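Local coordinates for protein bacteriohemerythrin (Methylococcus capsulatus, PDB 4XPX) that reversibly binds oxygen at a two-iron site within a four-helix bundle and may store it or deliver it to oxygen-requiring enzymes, at residues T37-R40 and S41-G44; T63-K67 and K68-D72; D81-V84 and G85-D89; Q91-H95 and A96-E100; T106-V109 and R110-V114. One frame throughout, in Å; residues are numbered along the deposited sequence.

Contact 1: residues T37-R40 and S41-G44; sequences TGNR and SEIG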
loop_
_atom_site.group_PDB
_atom_site.type_symbol
_atom_site.label_atom_id
_atom_site.label_comp_id
_atom_site.label_asym_id
_atom_site.label_seq_id
_atom_site.Cartn_x
_atom_site.Cartn_y
_atom_site.Cartn_z
ATOM N N THR A 37 14.262 -15.402 -0.483
ATOM C CA THR A 37 15.404 -15.905 0.271
ATOM C C THR A 37 14.954 -16.425 1.647
ATOM O O THR A 37 13.798 -16.315 2.075
ATOM C CB THR A 37 16.440 -14.796 0.512
ATOM O OG1 THR A 37 16.045 -13.915 1.584
ATOM C CG2 THR A 37 16.720 -13.998 -0.789
ATOM N N GLY A 38 15.924 -16.968 2.366
ATOM C CA GLY A 38 15.763 -17.306 3.747
ATOM C C GLY A 38 16.314 -16.336 4.706
ATOM O O GLY A 38 16.554 -16.717 5.868
ATOM N N ASN A 39 16.483 -15.072 4.320
ATOM C CA ASN A 39 17.070 -14.085 5.210
ATOM C C ASN A 39 15.941 -13.465 6.023
ATOM O O ASN A 39 15.418 -12.381 5.660
ATOM C CB ASN A 39 17.805 -13.052 4.411
ATOM C CG ASN A 39 18.963 -13.658 3.618
ATOM O OD1 ASN A 39 19.589 -14.644 4.043
ATOM N ND2 ASN A 39 19.181 -13.140 2.411
ATOM N N ARG A 40 15.513 -14.115 7.062
ATOM C CA ARG A 40 14.297 -13.759 7.773
ATOM C C ARG A 40 14.394 -12.409 8.437
ATOM O O ARG A 40 13.414 -11.616 8.438
ATOM C CB ARG A 40 13.857 -14.847 8.738
ATOM C CG ARG A 40 12.383 -14.776 9.060
ATOM C CD ARG A 40 11.953 -15.870 10.048
ATOM N NE ARG A 40 10.545 -16.018 10.186
ATOM C CZ ARG A 40 9.818 -15.372 11.059
ATOM N NH1 ARG A 40 10.263 -14.470 11.886
ATOM N NH2 ARG A 40 8.526 -15.582 11.081
ATOM N N SER A 41 15.523 -12.063 8.985
ATOM C CA SER A 41 15.707 -10.730 9.568
ATOM C C SER A 41 15.579 -9.636 8.512
ATOM O O SER A 41 14.906 -8.566 8.787
ATOM C CB SER A 41 17.088 -10.572 10.231
ATOM O OG SER A 41 17.368 -9.298 10.773
ATOM N N GLU A 42 16.121 -9.834 7.354
ATOM C CA GLU A 42 15.960 -8.844 6.274
ATOM C C GLU A 42 14.536 -8.780 5.781
ATOM O O GLU A 42 14.031 -7.640 5.498
ATOM C CB GLU A 42 16.877 -9.202 5.081
ATOM C CG GLU A 42 18.410 -9.192 5.475
ATOM C CD GLU A 42 19.301 -9.799 4.387
ATOM O OE1 GLU A 42 19.032 -9.478 3.166
ATOM O OE2 GLU A 42 20.256 -10.583 4.781
ATOM N N ILE A 43 13.858 -9.912 5.681
ATOM C CA ILE A 43 12.455 -9.888 5.353
ATOM C C ILE A 43 11.699 -9.056 6.354
ATOM O O ILE A 43 10.845 -8.180 5.971
ATOM C CB ILE A 43 11.884 -11.322 5.276
ATOM C CG1 ILE A 43 12.500 -12.077 4.072
ATOM C CG2 ILE A 43 10.362 -11.319 5.212
ATOM C CD1 ILE A 43 12.246 -13.579 4.053
ATOM N N GLY A 44 11.917 -9.279 7.639
ATOM C CA GLY A 44 11.199 -8.540 8.644
ATOM C C GLY A 44 11.426 -7.057 8.631
ATOM O O GLY A 44 10.459 -6.267 8.824
#

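Contact 2: residues T63-K67 and K68-D72; sequences TEMQK and KGYAD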
loop_
_atom_site.group_PDB
_atom_site.type_symbol
_atom_site.label_atom_id
_atom_site.label_comp_id
_atom_site.label_asym_id
_atom_site.label_seq_id
_atom_site.Cartn_x
_atom_site.Cartn_y
_atom_site.Cartn_z
ATOM N N THR A 63 -6.537 12.363 5.293
ATOM C CA THR A 63 -6.568 13.741 5.760
ATOM C C THR A 63 -7.003 14.628 4.649
ATOM O O THR A 63 -7.882 15.558 4.876
ATOM C CB THR A 63 -5.186 14.166 6.294
ATOM O OG1 THR A 63 -4.806 13.340 7.406
ATOM C CG2 THR A 63 -5.172 15.613 6.708
ATOM N N GLU A 64 -6.497 14.467 3.458
ATOM C CA GLU A 64 -6.880 15.310 2.352
ATOM C C GLU A 64 -8.311 15.083 1.942
ATOM O O GLU A 64 -9.057 16.074 1.702
ATOM C CB GLU A 64 -5.918 15.083 1.203
ATOM C CG GLU A 64 -4.511 15.572 1.374
ATOM C CD GLU A 64 -4.371 16.980 1.852
ATOM O OE1 GLU A 64 -4.922 17.780 1.117
ATOM O OE2 GLU A 64 -3.804 17.282 2.956
ATOM N N MET A 65 -8.733 13.861 1.811
ATOM C CA MET A 65 -10.109 13.580 1.484
ATOM C C MET A 65 -11.072 14.192 2.492
ATOM O O MET A 65 -12.104 14.818 2.091
ATOM C CB MET A 65 -10.377 12.072 1.417
ATOM C CG MET A 65 -9.823 11.410 0.159
ATOM S SD MET A 65 -10.309 9.649 0.021
ATOM C CE MET A 65 -9.206 8.851 1.247
ATOM N N GLN A 66 -10.698 14.048 3.811
ATOM C CA GLN A 66 -11.796 14.461 4.692
ATOM C C GLN A 66 -11.834 15.982 4.774
ATOM O O GLN A 66 -12.938 16.585 4.781
ATOM C CB GLN A 66 -11.638 13.851 6.086
ATOM C CG GLN A 66 -12.810 14.114 7.018
ATOM C CD GLN A 66 -12.699 13.359 8.325
ATOM O OE1 GLN A 66 -11.784 12.555 8.509
ATOM N NE2 GLN A 66 -13.631 13.612 9.239
ATOM N N LYS A 67 -10.690 16.646 4.693
ATOM C CA LYS A 67 -10.620 18.120 4.765
ATOM C C LYS A 67 -11.302 18.728 3.622
ATOM O O LYS A 67 -11.911 19.832 3.773
ATOM C CB LYS A 67 -9.161 18.490 4.730
ATOM C CG LYS A 67 -8.793 19.854 4.557
ATOM C CD LYS A 67 -7.227 19.898 4.646
ATOM C CE LYS A 67 -6.752 21.317 4.874
ATOM N NZ LYS A 67 -7.616 22.154 5.870
ATOM N N LYS A 68 -11.351 18.105 2.462
ATOM C CA LYS A 68 -11.973 18.650 1.305
ATOM C C LYS A 68 -13.416 18.169 1.131
ATOM O O LYS A 68 -14.068 18.553 0.135
ATOM C CB LYS A 68 -11.144 18.314 0.062
ATOM C CG LYS A 68 -9.787 19.027 0.118
ATOM C CD LYS A 68 -8.819 18.657 -0.961
ATOM C CE LYS A 68 -7.572 19.686 -0.934
ATOM N NZ LYS A 68 -6.581 19.463 -2.102
ATOM N N GLY A 69 -13.929 17.402 2.035
ATOM C CA GLY A 69 -15.308 16.946 1.870
ATOM C C GLY A 69 -15.495 15.973 0.732
ATOM O O GLY A 69 -16.612 15.922 0.160
ATOM N N TYR A 70 -14.469 15.171 0.433
ATOM C CA TYR A 70 -14.560 14.245 -0.673
ATOM C C TYR A 70 -15.761 13.253 -0.472
ATOM O O TYR A 70 -15.950 12.736 0.607
ATOM C CB TYR A 70 -13.243 13.451 -0.734
ATOM C CG TYR A 70 -13.314 12.305 -1.738
ATOM C CD1 TYR A 70 -13.549 12.551 -3.052
ATOM C CD2 TYR A 70 -13.121 10.991 -1.334
ATOM C CE1 TYR A 70 -13.604 11.557 -3.965
ATOM C CE2 TYR A 70 -13.194 9.983 -2.194
ATOM C CZ TYR A 70 -13.454 10.201 -3.517
ATOM O OH TYR A 70 -13.526 9.213 -4.455
ATOM N N ALA A 71 -16.543 13.036 -1.528
ATOM C CA ALA A 71 -17.792 12.354 -1.427
ATOM C C ALA A 71 -17.714 10.959 -0.831
ATOM O O ALA A 71 -18.591 10.538 -0.129
ATOM C CB ALA A 71 -18.437 12.277 -2.807
ATOM N N ASP A 72 -16.668 10.221 -1.176
ATOM C CA ASP A 72 -16.559 8.809 -0.876
ATOM C C ASP A 72 -15.498 8.558 0.185
ATOM O O ASP A 72 -14.960 7.418 0.256
ATOM C CB ASP A 72 -16.391 7.965 -2.141
ATOM C CG ASP A 72 -17.697 8.121 -3.038
ATOM O OD1 ASP A 72 -18.788 7.921 -2.588
ATOM O OD2 ASP A 72 -17.611 8.609 -4.217
#

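Contact 3: residues D81-V84 and G85-D89; sequences DKLV and GVCAD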
loop_
_atom_site.group_PDB
_atom_site.type_symbol
_atom_site.label_atom_id
_atom_site.label_comp_id
_atom_site.label_asym_id
_atom_site.label_seq_id
_atom_site.Cartn_x
_atom_site.Cartn_y
_atom_site.Cartn_z
ATOM N N ASP A 81 -8.670 0.605 6.036
ATOM C CA ASP A 81 -8.621 0.033 7.389
ATOM C C ASP A 81 -8.670 -1.483 7.312
ATOM O O ASP A 81 -7.960 -2.135 8.162
ATOM C CB ASP A 81 -9.720 0.602 8.218
ATOM C CG ASP A 81 -9.486 2.086 8.624
ATOM O OD1 ASP A 81 -8.382 2.595 8.585
ATOM O OD2 ASP A 81 -10.441 2.717 9.064
ATOM N N LYS A 82 -9.336 -2.064 6.355
ATOM C CA LYS A 82 -9.312 -3.541 6.282
ATOM C C LYS A 82 -7.894 -3.999 5.896
ATOM O O LYS A 82 -7.433 -5.007 6.473
ATOM C CB LYS A 82 -10.335 -4.029 5.267
ATOM C CG LYS A 82 -11.777 -4.066 5.700
ATOM C CD LYS A 82 -12.031 -5.057 6.758
ATOM C CE LYS A 82 -13.611 -5.050 7.078
ATOM N NZ LYS A 82 -13.766 -6.053 8.209
ATOM N N LEU A 83 -7.209 -3.315 4.986
ATOM C CA LEU A 83 -5.850 -3.690 4.662
ATOM C C LEU A 83 -4.934 -3.529 5.839
ATOM O O LEU A 83 -4.056 -4.430 6.091
ATOM C CB LEU A 83 -5.332 -2.970 3.443
ATOM C CG LEU A 83 -3.940 -3.470 3.035
ATOM C CD1 LEU A 83 -3.910 -4.884 2.511
ATOM C CD2 LEU A 83 -3.248 -2.576 2.087
ATOM N N VAL A 84 -5.024 -2.450 6.525
ATOM C CA VAL A 84 -4.159 -2.249 7.720
ATOM C C VAL A 84 -4.397 -3.410 8.687
ATOM O O VAL A 84 -3.402 -3.927 9.259
ATOM C CB VAL A 84 -4.418 -0.875 8.383
ATOM C CG1 VAL A 84 -3.555 -0.791 9.628
ATOM C CG2 VAL A 84 -4.068 0.241 7.433
ATOM N N GLY A 85 -5.638 -3.858 8.879
ATOM C CA GLY A 85 -5.875 -4.963 9.812
ATOM C C GLY A 85 -5.212 -6.232 9.288
ATOM O O GLY A 85 -4.636 -6.998 10.154
ATOM N N VAL A 86 -5.244 -6.509 8.020
ATOM C CA VAL A 86 -4.574 -7.711 7.470
ATOM C C VAL A 86 -3.072 -7.565 7.714
ATOM O O VAL A 86 -2.404 -8.563 8.102
ATOM C CB VAL A 86 -4.897 -7.805 5.980
ATOM C CG1 VAL A 86 -4.009 -8.840 5.293
ATOM C CG2 VAL A 86 -6.359 -8.149 5.776
ATOM N N CYS A 87 -2.511 -6.398 7.432
ATOM C CA CYS A 87 -1.080 -6.170 7.598
ATOM C C CYS A 87 -0.647 -6.293 9.074
ATOM O O CYS A 87 0.442 -6.928 9.350
ATOM C CB CYS A 87 -0.639 -4.879 6.957
ATOM S SG CYS A 87 -0.692 -4.898 5.210
ATOM N N ALA A 88 -1.385 -5.718 9.982
ATOM C CA ALA A 88 -1.062 -5.854 11.385
ATOM C C ALA A 88 -1.106 -7.239 11.853
ATOM O O ALA A 88 -0.253 -7.687 12.653
ATOM C CB ALA A 88 -1.990 -4.922 12.180
ATOM N N ASP A 89 -2.071 -8.023 11.393
ATOM C CA ASP A 89 -2.184 -9.429 11.740
ATOM C C ASP A 89 -1.028 -10.209 11.187
ATOM O O ASP A 89 -0.470 -11.106 11.902
ATOM C CB ASP A 89 -3.505 -9.985 11.257
ATOM C CG ASP A 89 -3.683 -11.451 11.529
ATOM O OD1 ASP A 89 -3.802 -11.800 12.735
ATOM O OD2 ASP A 89 -3.617 -12.320 10.591
#

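Contact 4: residues Q91-H95 and A96-E100; sequences QKKFH and AGEAE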
loop_
_atom_site.group_PDB
_atom_site.type_symbol
_atom_site.label_atom_id
_atom_site.label_comp_id
_atom_site.label_asym_id
_atom_site.label_seq_id
_atom_site.Cartn_x
_atom_site.Cartn_y
_atom_site.Cartn_z
ATOM N N GLN A 91 1.965 -8.973 10.587
ATOM C CA GLN A 91 3.110 -8.627 11.408
ATOM C C GLN A 91 3.068 -9.375 12.716
ATOM O O GLN A 91 4.156 -9.865 13.201
ATOM C CB GLN A 91 3.164 -7.126 11.687
ATOM C CG GLN A 91 3.631 -6.312 10.468
ATOM C CD GLN A 91 3.647 -4.863 10.805
ATOM O OE1 GLN A 91 2.551 -4.318 11.139
ATOM N NE2 GLN A 91 4.729 -4.209 10.631
ATOM N N LYS A 92 1.940 -9.460 13.366
ATOM C CA LYS A 92 1.867 -10.151 14.654
ATOM C C LYS A 92 2.313 -11.588 14.430
ATOM O O LYS A 92 3.141 -12.123 15.233
ATOM C CB LYS A 92 0.464 -10.068 15.205
ATOM C CG LYS A 92 0.177 -8.583 15.781
ATOM C CD LYS A 92 -1.334 -8.387 16.012
ATOM C CE LYS A 92 -1.590 -6.938 16.097
ATOM N NZ LYS A 92 -3.160 -6.837 16.159
ATOM N N LYS A 93 1.786 -12.264 13.482
ATOM C CA LYS A 93 2.121 -13.677 13.264
ATOM C C LYS A 93 3.553 -13.835 12.804
ATOM O O LYS A 93 4.270 -14.767 13.330
ATOM C CB LYS A 93 1.156 -14.360 12.295
ATOM C CG LYS A 93 -0.207 -14.481 12.849
ATOM C CD LYS A 93 -1.162 -14.789 11.730
ATOM C CE LYS A 93 -2.519 -15.369 12.116
ATOM N NZ LYS A 93 -3.206 -14.598 13.193
ATOM N N PHE A 94 4.067 -12.977 11.932
ATOM C CA PHE A 94 5.426 -13.091 11.463
ATOM C C PHE A 94 6.408 -12.881 12.651
ATOM O O PHE A 94 7.355 -13.662 12.830
ATOM C CB PHE A 94 5.683 -12.059 10.363
ATOM C CG PHE A 94 7.123 -12.035 9.951
ATOM C CD1 PHE A 94 7.639 -12.940 9.046
ATOM C CD2 PHE A 94 7.998 -11.123 10.507
ATOM C CE1 PHE A 94 8.945 -12.889 8.697
ATOM C CE2 PHE A 94 9.343 -11.088 10.198
ATOM C CZ PHE A 94 9.794 -12.011 9.239
ATOM N N HIS A 95 6.168 -11.830 13.429
ATOM C CA HIS A 95 7.049 -11.527 14.517
ATOM C C HIS A 95 6.897 -12.476 15.665
ATOM O O HIS A 95 7.870 -12.560 16.515
ATOM C CB HIS A 95 6.968 -10.078 14.954
ATOM C CG HIS A 95 7.474 -9.119 13.918
ATOM N ND1 HIS A 95 8.783 -9.128 13.482
ATOM C CD2 HIS A 95 6.845 -8.084 13.262
ATOM C CE1 HIS A 95 8.919 -8.121 12.577
ATOM N NE2 HIS A 95 7.766 -7.486 12.432
ATOM N N ALA A 96 5.918 -13.298 15.702
ATOM C CA ALA A 96 5.775 -14.415 16.676
ATOM C C ALA A 96 6.383 -15.664 16.149
ATOM O O ALA A 96 6.429 -16.681 16.870
ATOM C CB ALA A 96 4.342 -14.628 17.028
ATOM N N GLY A 97 6.870 -15.701 14.900
ATOM C CA GLY A 97 7.374 -16.931 14.317
ATOM C C GLY A 97 6.303 -17.861 13.883
ATOM O O GLY A 97 6.639 -19.058 13.557
ATOM N N GLU A 98 5.040 -17.433 13.802
ATOM C CA GLU A 98 3.921 -18.280 13.500
ATOM C C GLU A 98 3.516 -18.305 12.028
ATOM O O GLU A 98 2.791 -19.246 11.592
ATOM C CB GLU A 98 2.685 -17.847 14.285
ATOM C CG GLU A 98 2.856 -17.950 15.786
ATOM C CD GLU A 98 1.765 -17.167 16.533
ATOM O OE1 GLU A 98 0.900 -16.420 15.953
ATOM O OE2 GLU A 98 1.788 -17.175 17.789
ATOM N N ALA A 99 4.062 -17.365 11.250
ATOM C CA ALA A 99 3.812 -17.305 9.788
ATOM C C ALA A 99 5.045 -16.802 9.145
ATOM O O ALA A 99 5.806 -16.091 9.708
ATOM C CB ALA A 99 2.655 -16.356 9.536
ATOM N N GLU A 100 5.202 -17.169 7.862
ATOM C CA GLU A 100 6.311 -16.723 7.059
ATOM C C GLU A 100 5.823 -15.686 6.070
ATOM O O GLU A 100 4.613 -15.647 5.762
ATOM C CB GLU A 100 6.952 -17.851 6.282
ATOM C CG GLU A 100 7.557 -18.958 7.170
ATOM C CD GLU A 100 8.515 -18.425 8.229
ATOM O OE1 GLU A 100 9.148 -17.334 8.184
ATOM O OE2 GLU A 100 8.604 -19.072 9.302
#

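Contact 5: residues T106-V109 and R110-V114; sequences TRFV and RDWLV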
loop_
_atom_site.group_PDB
_atom_site.type_symbol
_atom_site.label_atom_id
_atom_site.label_comp_id
_atom_site.label_asym_id
_atom_site.label_seq_id
_atom_site.Cartn_x
_atom_site.Cartn_y
_atom_site.Cartn_z
ATOM N N THR A 106 3.789 -10.790 -0.997
ATOM C CA THR A 106 3.985 -9.608 -1.857
ATOM C C THR A 106 3.068 -9.614 -3.034
ATOM O O THR A 106 2.578 -8.514 -3.404
ATOM C CB THR A 106 5.447 -9.506 -2.236
ATOM O OG1 THR A 106 5.912 -10.765 -2.634
ATOM C CG2 THR A 106 6.268 -8.978 -1.080
ATOM N N ARG A 107 2.736 -10.771 -3.629
ATOM C CA ARG A 107 1.708 -10.740 -4.685
ATOM C C ARG A 107 0.362 -10.347 -4.157
ATOM O O ARG A 107 -0.409 -9.685 -4.907
ATOM C CB ARG A 107 1.642 -12.059 -5.428
ATOM C CG ARG A 107 2.725 -12.275 -6.443
ATOM C CD ARG A 107 2.493 -13.506 -7.281
ATOM N NE ARG A 107 2.708 -14.707 -6.496
ATOM C CZ ARG A 107 3.950 -15.342 -6.502
ATOM N NH1 ARG A 107 4.886 -14.966 -7.204
ATOM N NH2 ARG A 107 4.102 -16.381 -5.704
ATOM N N PHE A 108 0.004 -10.651 -2.921
ATOM C CA PHE A 108 -1.264 -10.187 -2.366
ATOM C C PHE A 108 -1.251 -8.677 -2.275
ATOM O O PHE A 108 -2.231 -8.001 -2.650
ATOM C CB PHE A 108 -1.543 -10.836 -1.008
ATOM C CG PHE A 108 -2.668 -10.127 -0.297
ATOM C CD1 PHE A 108 -3.998 -10.289 -0.756
ATOM C CD2 PHE A 108 -2.416 -9.194 0.674
ATOM C CE1 PHE A 108 -5.021 -9.489 -0.167
ATOM C CE2 PHE A 108 -3.442 -8.473 1.264
ATOM C CZ PHE A 108 -4.737 -8.624 0.813
ATOM N N VAL A 109 -0.187 -8.092 -1.706
ATOM C CA VAL A 109 -0.101 -6.650 -1.602
ATOM C C VAL A 109 -0.189 -6.022 -3.008
ATOM O O VAL A 109 -0.914 -5.030 -3.192
ATOM C CB VAL A 109 1.154 -6.216 -0.814
ATOM C CG1 VAL A 109 1.285 -4.705 -0.820
ATOM C CG2 VAL A 109 1.088 -6.721 0.595
ATOM N N ARG A 110 0.540 -6.583 -3.954
ATOM C CA ARG A 110 0.452 -6.114 -5.328
ATOM C C ARG A 110 -0.988 -6.162 -5.833
ATOM O O ARG A 110 -1.483 -5.186 -6.420
ATOM C CB ARG A 110 1.397 -6.929 -6.188
ATOM C CG ARG A 110 1.429 -6.589 -7.686
ATOM C CD ARG A 110 0.275 -7.131 -8.542
ATOM N NE ARG A 110 0.048 -8.531 -8.407
ATOM C CZ ARG A 110 0.763 -9.447 -9.004
ATOM N NH1 ARG A 110 1.797 -9.175 -9.765
ATOM N NH2 ARG A 110 0.391 -10.710 -8.754
ATOM N N ASP A 111 -1.675 -7.291 -5.664
ATOM C CA ASP A 111 -3.053 -7.423 -6.090
ATOM C C ASP A 111 -3.920 -6.336 -5.488
ATOM O O ASP A 111 -4.768 -5.718 -6.184
ATOM C CB ASP A 111 -3.612 -8.787 -5.760
ATOM C CG ASP A 111 -3.042 -9.902 -6.545
ATOM O OD1 ASP A 111 -2.396 -9.670 -7.590
ATOM O OD2 ASP A 111 -3.270 -11.107 -6.191
ATOM N N TRP A 112 -3.758 -6.116 -4.178
ATOM C CA TRP A 112 -4.572 -5.115 -3.503
ATOM C C TRP A 112 -4.311 -3.750 -4.129
ATOM O O TRP A 112 -5.286 -2.993 -4.412
ATOM C CB TRP A 112 -4.250 -5.122 -2.001
ATOM C CG TRP A 112 -5.167 -4.259 -1.205
ATOM C CD1 TRP A 112 -6.318 -4.681 -0.564
ATOM C CD2 TRP A 112 -5.099 -2.857 -1.021
ATOM N NE1 TRP A 112 -6.921 -3.645 0.036
ATOM C CE2 TRP A 112 -6.212 -2.491 -0.229
ATOM C CE3 TRP A 112 -4.216 -1.868 -1.374
ATOM C CZ2 TRP A 112 -6.473 -1.179 0.165
ATOM C CZ3 TRP A 112 -4.439 -0.570 -1.005
ATOM C CH2 TRP A 112 -5.587 -0.248 -0.226
ATOM N N LEU A 113 -3.053 -3.397 -4.345
ATOM C CA LEU A 113 -2.690 -2.080 -4.861
ATOM C C LEU A 113 -3.182 -1.897 -6.291
ATOM O O LEU A 113 -3.672 -0.783 -6.629
ATOM C CB LEU A 113 -1.188 -1.892 -4.844
ATOM C CG LEU A 113 -0.555 -1.752 -3.411
ATOM C CD1 LEU A 113 0.954 -1.975 -3.513
ATOM C CD2 LEU A 113 -0.872 -0.354 -2.869
ATOM N N VAL A 114 -2.996 -2.891 -7.137
ATOM C CA VAL A 114 -3.338 -2.742 -8.535
ATOM C C VAL A 114 -4.852 -2.632 -8.726
ATOM O O VAL A 114 -5.287 -2.127 -9.773
ATOM C CB VAL A 114 -2.668 -3.727 -9.443
ATOM C CG1 VAL A 114 -1.107 -3.588 -9.296
ATOM C CG2 VAL A 114 -3.147 -4.937 -9.355
#

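Contact 1: residues T37-R40 and S41-G44
The first turn of helix 40-67 begins here, and N39 at its N-cap position meets I43 and E42 across that turn. The backbone N of I43 donates to N39 O at 2.9 Å, with an N-H...O angle of 165°. One residue on, G44 N reaches R40 O, also at 2.9 Å. The N39 side chain makes no capping bond. It lies instead beside E42, the two pointing the same way with amide and carboxylate planes only 22° apart. Both chains have CG beside the backbone N (chi1 -62° in N39), a setting that brings N39 CB to 3.5 Å from E42 OE2. On the other flank the isoleucine lies back over the loop: I43 CG1 is 3.3 Å from N39 O, and I43 CD1 ends 3.7 Å from T37 O. Ahead of the helix, T37 OG1 accepts from N39 N at 3.0 Å, and the same hydroxyl is hydrogen-bonded to T34 O at the end of helix 15-34. R40 turns its extended chain out of this turn toward the end of helix 73-95 and the loop after it, where R40 NH2 is hydrogen-bonded to F94 O, the guanidinium makes a cation-pi contact with the F94 ring, and R40 NE forms a salt bridge with E100. An ST turn leading into a helix N-terminus here joins two consecutive helices of the hemerythrin bundle.

Contact 2: residues T63-K67 and K68-D72
M65 O is gripped by two backbone N-H groups from the chain that follows it, and so anchors the Schellman motif that ends helix 40-67. Y70 N gives the firm bond, 2.9 Å to M65 O with an N-H...O angle of 166°; K68 N adds a weak one to the same oxygen while making its better bond to E64 O at 3.2 Å. The second Schellman bond runs from G69 N to Q66 O, 3.0 Å long, its donor standing well above the carbonyl plane rather than on a lone pair. G69 takes the positive phi (69°) that turns the chain out of the helix, and this reversal carries Y70 back alongside M65. On the side toward helix 125-129, E64 and K68 cross at a slant. The E64 chain bends at chi2 and the lysine runs straight, forming a long salt bridge of 4.0 Å between E64 OE1 and K68 NZ; the ammonium also has a weak bond to L128 O on that helix. The inner flank faces the iron site: the side chain of M65 touches that of H76, an iron ligand, and lies about 5 Å from a bound iron. Here M65 and Y70 run side by side in a Met-aromatic contact. The sulfur approaches the ring obliquely, 4.4 Å from its centroid, and its nearest ring atom is Y70 CD2, 3.4 Å from M65 SD.

Contact 3: residues D81-V84 and G85-D89
Four consecutive backbone bonds carry helix 73-95 from D81-V84 into G85-D89, each linking a carbonyl to the N-H four residues on. The last two, C87 N to L83 O and A88 N to V84 O, are both 2.8 Å long and shorter than the first two, G85 N to D81 O at 3.0 Å and V86 N to K82 O at 3.1 Å. The A88 bond is also nearly straight, with an N-H...O angle of 169°. This is regular alpha-helix within the hemerythrin four-helix bundle, and the side chains divide by the neighbour they face. L83 packs against F108 and W112 of helix 103-121 and also against F58 of helix 40-67. V84 joins F58 and V55, and C87 reaches I51, so that V84 and C87, like L83, lean on helix 40-67, while V86 turns to F108. G85 has no side chain and lies on the exposed side. D81 pairs with K77 and D89 with K93, both salt bridges to residues one turn away along the same helix. Within the two segments, side chains of G85-D89 rest against carbonyl oxygens of the preceding turn. V86 CG2, which stands beside the backbone N, comes to 3.4 Å from K82 O, and A88 CB is 3.4 Å from V84 O. One turn apart, L83 and C87 meet loosely, with L83 CG 4.2 Å from C87 SG.

Contact 4: residues Q91-H95 and A96-E100
Backbone hydrogen bonds from the A96-E100 loop converge on K93 O and F94 O, closing helix 73-95 with a Schellman motif. E98 N donates to K93 O at 2.8 Å, and A96 N and A99 N add weak bonds to that same oxygen. G97 N meets F94 O at 2.9 Å from above the carbonyl plane, the glycine holding a positive phi of 77°. A CA-H...O contact follows, F94 CA to A99 O at 3.5 Å and almost straight. The apolar contact lies just beyond, where K93 CB rests 3.7 Å from A99 CB. Looser packing sets the edge of the F94 ring against the E100 main chain, F94 CD1 being 4.4 Å from E100 C. As for the charged groups, K93 and E98 cross at about a right angle, so E98 OE1 lies 3.8 Å from K93 CG, while K93 NZ is engaged by D89. H95 NE2 is held by D48. K93 O is thus met by loop N-H groups, two of the three bonds weak, while F94 O also receives R40; the E100 carboxylate is engaged by the same arginine, tying the loop to helix 40-67.

Contact 5: residues T106-V109 and R110-V114
The R110 guanidinium lies with R107 CA over one face and D111 CG in plane at its edge. Bends at chi2 and chi3 (-78° and -52°) fold the R110 chain back along the helix, bringing R110 NH2 to 3.6 Å from R107 CG. The two guanidinium planes are 41° apart, and the R107 guanidinium turns away to D104, with which its NH2 forms a salt bridge. From the folded position R110 NE donates to D111 OD1 at 2.8 Å, meeting the carboxylate from above its plane, with a weak second bond from R110 NH2; this salt bridge between neighbours probably restrains the rotation of the guanidinium. The D111 carboxylate also lies close to R107 O, with D111 CG 3.1 Å from R107 O, but no hydrogen bond joins them. The aromatic pair stands one turn apart on the next flank: F108 CZ and W112 CD1 approach obliquely at 4.5 Å, while L113 CD2 sits in plane at the indole edge. Facing helix 15-34, V109 and L113 run side by side, V109 CG1 touching L113 CD1 at 3.8 Å, and both press on V28. Backbone bonds such as D111 N to R107 O, 2.8 Å, keep the turns regular. W112 stacks on H116 and lies about 5 Å from a bound iron, so this turn of helix 103-121 forms second-shell packing beside the histidine ligands of the hemerythrin di-iron site.

Overall arrangement
From the N terminus, contact 1 joins the loop after helix 15-34 to the start of helix 40-67, and contact 2 closes that helix's far end where the chain turns toward helix 73-95; their centres lie about 38 Å apart, on opposite sides of the chain's centre. Contact 3 then lies midway along helix 73-95 and contact 4 ends it, back beside contact 1, which it meets through R40. Contact 5, on helix 103-121, packs against contact 3 through L83, V86, F108 and W112. All five follow in series, none nested or crossing, and the bundle is tied laterally by the 1-4 and 3-5 pairs, with contacts 2 and 5 lying next to the iron site.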